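Local coordinates for protein Phthiocerol/phenolphthiocerol synthesis polyketide synthase type I PpsC (Mycobacterium tuberculosis, PDB 5NJI) that probably dehydrates beta-hydroxyacyl intermediates through its dehydratase domain during phthiocerol and phenolphthiocerol assembly, at residues A[186-198]-A[205-217]. The protein carries 1 engineered substitution. Numbering follows the deposited sequence.
Sequences QHGPAFQGIVGLA and ARAQVRLPASART
A classic beta bulge sets Val195 and Gly196 opposite the single residue Gln208 within the antiparallel hairpin of strands 194-200 and 205-209. Gln208 O accepts two bonds there, from Val195 N at 2.9 Å and a longer one from Gly196 N; Gln208 N answers to Gly196 O. Ala198 and Arg206 exchange a reciprocal pair of backbone bonds farther along, and Arg210 N reaches Gly193 O beyond the bulge.

Apolar contacts line the face carrying Ile194, Leu197, Ala207 and Val209. A chi1 of -169° swings Leu197 CG away from the backbone N and alongside the carbonyl, and CD1 comes to 3.9 Å from Ala207 CB, while Ile194 meets Ala207 through CG2 and Val209 CG1 through CG1. At the bulge, the Val195 side chain crosses that of Arg210 at about a right angle, CG1 lying 3.5 Å from Arg210 CD. One water donates to Gln192 O and accepts from Arg210 NH1.

Past the hairpin, the Pro212 ring packs against the 3-10 turn 189-191, its CG 3.2 Å from Ala190 O, a buried carbonyl without a hydrogen-bond partner.

Helices 173-182 and 226-234 cover Ile194, whose side chain lies about 8 Å from the bound C12:1-CoA. Strands 168-171 and 281-289 flank the hairpin through backbone bonds, Leu197 with Leu171 and Ala207 with Ala282, near one edge of the double hotdog fold of polyketide synthase dehydratases.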
loop_
_atom_site.group_PDB
_atom_site.type_symbol
_atom_site.label_atom_id
_atom_site.label_comp_id
_atom_site.label_asym_id
_atom_site.label_seq_id
_atom_site.Cartn_x
_atom_site.Cartn_y
_atom_site.Cartn_z
ATOM N N GLN A 186 5.800 -0.560 -13.936
ATOM C CA GLN A 186 6.769 0.476 -14.283
ATOM C C GLN A 186 6.822 1.528 -13.166
ATOM O O GLN A 186 6.148 2.561 -13.214
ATOM C CB GLN A 186 6.406 1.104 -15.632
ATOM C CG GLN A 186 6.355 0.095 -16.794
ATOM C CD GLN A 186 5.426 0.542 -17.917
ATOM O OE1 GLN A 186 4.322 0.027 -18.061
ATOM N NE2 GLN A 186 5.874 1.506 -18.715
ATOM N N HIS A 187 7.645 1.268 -12.167
ATOM C CA HIS A 187 7.842 2.211 -11.075
ATOM C C HIS A 187 8.769 3.336 -11.516
ATOM O O HIS A 187 9.926 3.086 -11.877
ATOM C CB HIS A 187 8.464 1.519 -9.864
ATOM C CG HIS A 187 7.583 0.517 -9.179
ATOM N ND1 HIS A 187 7.702 -0.840 -9.379
ATOM C CD2 HIS A 187 6.613 0.675 -8.247
ATOM C CE1 HIS A 187 6.831 -1.475 -8.616
ATOM N NE2 HIS A 187 6.167 -0.579 -7.908
ATOM N N GLY A 188 8.294 4.574 -11.439
ATOM C CA GLY A 188 9.141 5.715 -11.681
ATOM C C GLY A 188 9.989 6.060 -10.470
ATOM O O GLY A 188 9.973 5.379 -9.444
ATOM N N PRO A 189 10.747 7.157 -10.577
ATOM C CA PRO A 189 11.762 7.442 -9.544
ATOM C C PRO A 189 11.216 7.549 -8.129
ATOM O O PRO A 189 11.887 7.144 -7.171
ATOM C CB PRO A 189 12.360 8.770 -10.022
ATOM C CG PRO A 189 12.190 8.736 -11.507
ATOM C CD PRO A 189 10.890 8.037 -11.755
ATOM N N ALA A 190 10.010 8.090 -7.961
ATOM C CA ALA A 190 9.481 8.257 -6.626
ATOM C C ALA A 190 9.299 6.923 -5.911
ATOM O O ALA A 190 9.329 6.895 -4.683
ATOM C CB ALA A 190 8.165 9.017 -6.678
ATOM N N PHE A 191 9.136 5.830 -6.644
ATOM C CA PHE A 191 8.904 4.511 -6.066
ATOM C C PHE A 191 10.141 3.632 -6.045
ATOM O O PHE A 191 10.054 2.495 -5.594
ATOM C CB PHE A 191 7.792 3.786 -6.840
ATOM C CG PHE A 191 6.408 4.299 -6.544
ATOM C CD1 PHE A 191 5.924 5.443 -7.147
ATOM C CD2 PHE A 191 5.594 3.628 -5.642
ATOM C CE1 PHE A 191 4.658 5.936 -6.853
ATOM C CE2 PHE A 191 4.314 4.112 -5.341
ATOM C CZ PHE A 191 3.841 5.258 -5.957
ATOM N N GLN A 192 11.282 4.117 -6.534
ATOM C CA GLN A 192 12.490 3.296 -6.612
ATOM C C GLN A 192 13.285 3.427 -5.314
ATOM O O GLN A 192 14.394 3.973 -5.255
ATOM C CB GLN A 192 13.311 3.695 -7.831
ATOM C CG GLN A 192 12.669 3.265 -9.160
ATOM C CD GLN A 192 13.361 3.874 -10.369
ATOM O OE1 GLN A 192 14.519 4.272 -10.286
ATOM N NE2 GLN A 192 12.645 3.972 -11.495
ATOM N N GLY A 193 12.693 2.883 -4.259
ATOM C CA GLY A 193 13.238 2.975 -2.922
ATOM C C GLY A 193 14.045 1.794 -2.439
ATOM O O GLY A 193 14.611 1.871 -1.353
ATOM N N ILE A 194 14.137 0.715 -3.197
ATOM C CA ILE A 194 14.990 -0.396 -2.795
ATOM C C ILE A 194 16.415 -0.076 -3.232
ATOM O O ILE A 194 16.694 0.066 -4.426
ATOM C CB ILE A 194 14.484 -1.717 -3.383
ATOM C CG1 ILE A 194 13.175 -2.091 -2.670
ATOM C CG2 ILE A 194 15.508 -2.810 -3.191
ATOM C CD1 ILE A 194 12.535 -3.350 -3.127
ATOM N N VAL A 195 17.318 0.052 -2.264
ATOM C CA VAL A 195 18.697 0.434 -2.553
ATOM C C VAL A 195 19.692 -0.636 -2.159
ATOM O O VAL A 195 20.875 -0.517 -2.512
ATOM C CB VAL A 195 19.069 1.785 -1.904
ATOM C CG1 VAL A 195 18.236 2.862 -2.521
ATOM C CG2 VAL A 195 18.887 1.763 -0.397
ATOM N N GLY A 196 19.258 -1.671 -1.470
ATOM C CA GLY A 196 20.076 -2.852 -1.258
ATOM C C GLY A 196 19.157 -4.038 -1.127
ATOM O O GLY A 196 18.020 -3.908 -0.669
ATOM N N LEU A 197 19.646 -5.204 -1.534
ATOM C CA LEU A 197 18.760 -6.340 -1.673
ATOM C C LEU A 197 19.550 -7.622 -1.470
ATOM O O LEU A 197 20.705 -7.708 -1.887
ATOM C CB LEU A 197 18.087 -6.289 -3.051
ATOM C CG LEU A 197 16.919 -7.205 -3.372
ATOM C CD1 LEU A 197 15.786 -7.030 -2.361
ATOM C CD2 LEU A 197 16.435 -6.892 -4.767
ATOM N N ALA A 198 18.921 -8.594 -0.808
ATOM C CA ALA A 198 19.481 -9.923 -0.602
ATOM C C ALA A 198 18.325 -10.901 -0.453
ATOM O O ALA A 198 17.188 -10.504 -0.190
ATOM C CB ALA A 198 20.397 -9.964 0.623
ATOM N N ALA A 205 13.231 -12.404 1.215
ATOM C CA ALA A 205 13.900 -11.228 0.685
ATOM C C ALA A 205 14.121 -10.212 1.789
ATOM O O ALA A 205 13.243 -9.978 2.624
ATOM C CB ALA A 205 13.081 -10.588 -0.442
ATOM N N ARG A 206 15.302 -9.595 1.778
ATOM C CA ARG A 206 15.679 -8.584 2.747
ATOM C C ARG A 206 16.211 -7.388 1.970
ATOM O O ARG A 206 17.144 -7.526 1.171
ATOM C CB ARG A 206 16.719 -9.133 3.731
ATOM C CG ARG A 206 16.342 -10.506 4.284
ATOM C CD ARG A 206 17.292 -10.996 5.365
ATOM N NE ARG A 206 17.040 -10.346 6.649
ATOM C CZ ARG A 206 17.758 -9.347 7.160
ATOM N NH1 ARG A 206 17.423 -8.838 8.338
ATOM N NH2 ARG A 206 18.808 -8.859 6.514
ATOM N N ALA A 207 15.593 -6.230 2.172
ATOM C CA ALA A 207 15.931 -5.031 1.428
ATOM C C ALA A 207 16.283 -3.881 2.364
ATOM O O ALA A 207 15.650 -3.680 3.402
ATOM C CB ALA A 207 14.773 -4.600 0.521
ATOM N N GLN A 208 17.271 -3.101 1.958
ATOM C CA GLN A 208 17.492 -1.783 2.515
ATOM C C GLN A 208 16.661 -0.803 1.704
ATOM O O GLN A 208 16.746 -0.813 0.477
ATOM C CB GLN A 208 18.978 -1.412 2.433
ATOM C CG GLN A 208 19.374 -0.133 3.155
ATOM C CD GLN A 208 19.595 -0.346 4.640
ATOM O OE1 GLN A 208 19.906 -1.450 5.079
ATOM N NE2 GLN A 208 19.431 0.714 5.419
ATOM N N VAL A 209 15.876 0.039 2.382
ATOM C CA VAL A 209 14.918 0.907 1.708
ATOM C C VAL A 209 15.104 2.354 2.126
ATOM O O VAL A 209 15.620 2.670 3.196
ATOM C CB VAL A 209 13.458 0.456 1.941
ATOM C CG1 VAL A 209 13.268 -0.956 1.393
ATOM C CG2 VAL A 209 13.039 0.563 3.398
ATOM N N ARG A 210 14.679 3.250 1.237
ATOM C CA ARG A 210 14.731 4.676 1.491
ATOM C C ARG A 210 13.575 5.298 0.729
ATOM O O ARG A 210 13.113 4.748 -0.271
ATOM C CB ARG A 210 16.046 5.293 1.028
ATOM C CG ARG A 210 16.099 5.474 -0.470
ATOM C CD ARG A 210 17.467 5.905 -0.939
ATOM N NE ARG A 210 17.787 7.265 -0.522
ATOM C CZ ARG A 210 17.400 8.353 -1.186
ATOM N NH1 ARG A 210 16.673 8.236 -2.292
ATOM N NH2 ARG A 210 17.735 9.558 -0.748
ATOM N N LEU A 211 13.096 6.424 1.222
ATOM C CA LEU A 211 12.029 7.134 0.559
ATOM C C LEU A 211 12.629 8.171 -0.382
ATOM O O LEU A 211 13.315 9.086 0.094
ATOM C CB LEU A 211 11.142 7.804 1.579
ATOM C CG LEU A 211 9.874 8.449 1.044
ATOM C CD1 LEU A 211 8.937 7.376 0.435
ATOM C CD2 LEU A 211 9.157 9.205 2.136
ATOM N N PRO A 212 12.449 8.049 -1.701
ATOM C CA PRO A 212 13.031 9.046 -2.603
ATOM C C PRO A 212 12.483 10.433 -2.320
ATOM O O PRO A 212 11.356 10.605 -1.863
ATOM C CB PRO A 212 12.633 8.548 -3.996
ATOM C CG PRO A 212 12.439 7.081 -3.834
ATOM C CD PRO A 212 11.845 6.937 -2.458
ATOM N N ALA A 213 13.315 11.442 -2.604
ATOM C CA ALA A 213 12.938 12.819 -2.307
ATOM C C ALA A 213 11.646 13.211 -2.999
ATOM O O ALA A 213 10.836 13.954 -2.427
ATOM C CB ALA A 213 14.058 13.773 -2.719
ATOM N N SER A 214 11.434 12.734 -4.232
ATOM C CA SER A 214 10.247 13.120 -4.987
ATOM C C SER A 214 8.971 12.510 -4.439
ATOM O O SER A 214 7.887 12.829 -4.939
ATOM C CB SER A 214 10.396 12.740 -6.464
ATOM O OG SER A 214 10.570 11.340 -6.636
ATOM N N ALA A 215 9.065 11.635 -3.452
ATOM C CA ALA A 215 7.903 11.112 -2.760
ATOM C C ALA A 215 7.595 11.867 -1.476
ATOM O O ALA A 215 6.572 11.587 -0.845
ATOM C CB ALA A 215 8.110 9.630 -2.440
ATOM N N ARG A 216 8.438 12.827 -1.070
ATOM C CA ARG A 216 8.279 13.403 0.259
ATOM C C ARG A 216 7.309 14.583 0.323
ATOM O O ARG A 216 6.605 14.718 1.329
ATOM C CB ARG A 216 9.648 13.825 0.828
ATOM C CG ARG A 216 10.544 12.674 1.149
ATOM C CD ARG A 216 11.937 13.098 1.633
ATOM N NE ARG A 216 12.750 11.900 1.774
ATOM C CZ ARG A 216 13.371 11.505 2.882
ATOM N NH1 ARG A 216 13.335 12.233 3.987
ATOM N NH2 ARG A 216 14.061 10.373 2.868
ATOM N N THR A 217 7.244 15.432 -0.705
ATOM C CA THR A 217 6.309 16.557 -0.679
ATOM C C THR A 217 4.868 16.068 -0.618
ATOM O O THR A 217 4.509 15.037 -1.194
ATOM C CB THR A 217 6.493 17.449 -1.915
ATOM O OG1 THR A 217 7.802 18.020 -1.898
ATOM C CG2 THR A 217 5.473 18.591 -1.932
HETATM O O HOH W 1 16.004 5.868 -4.375
#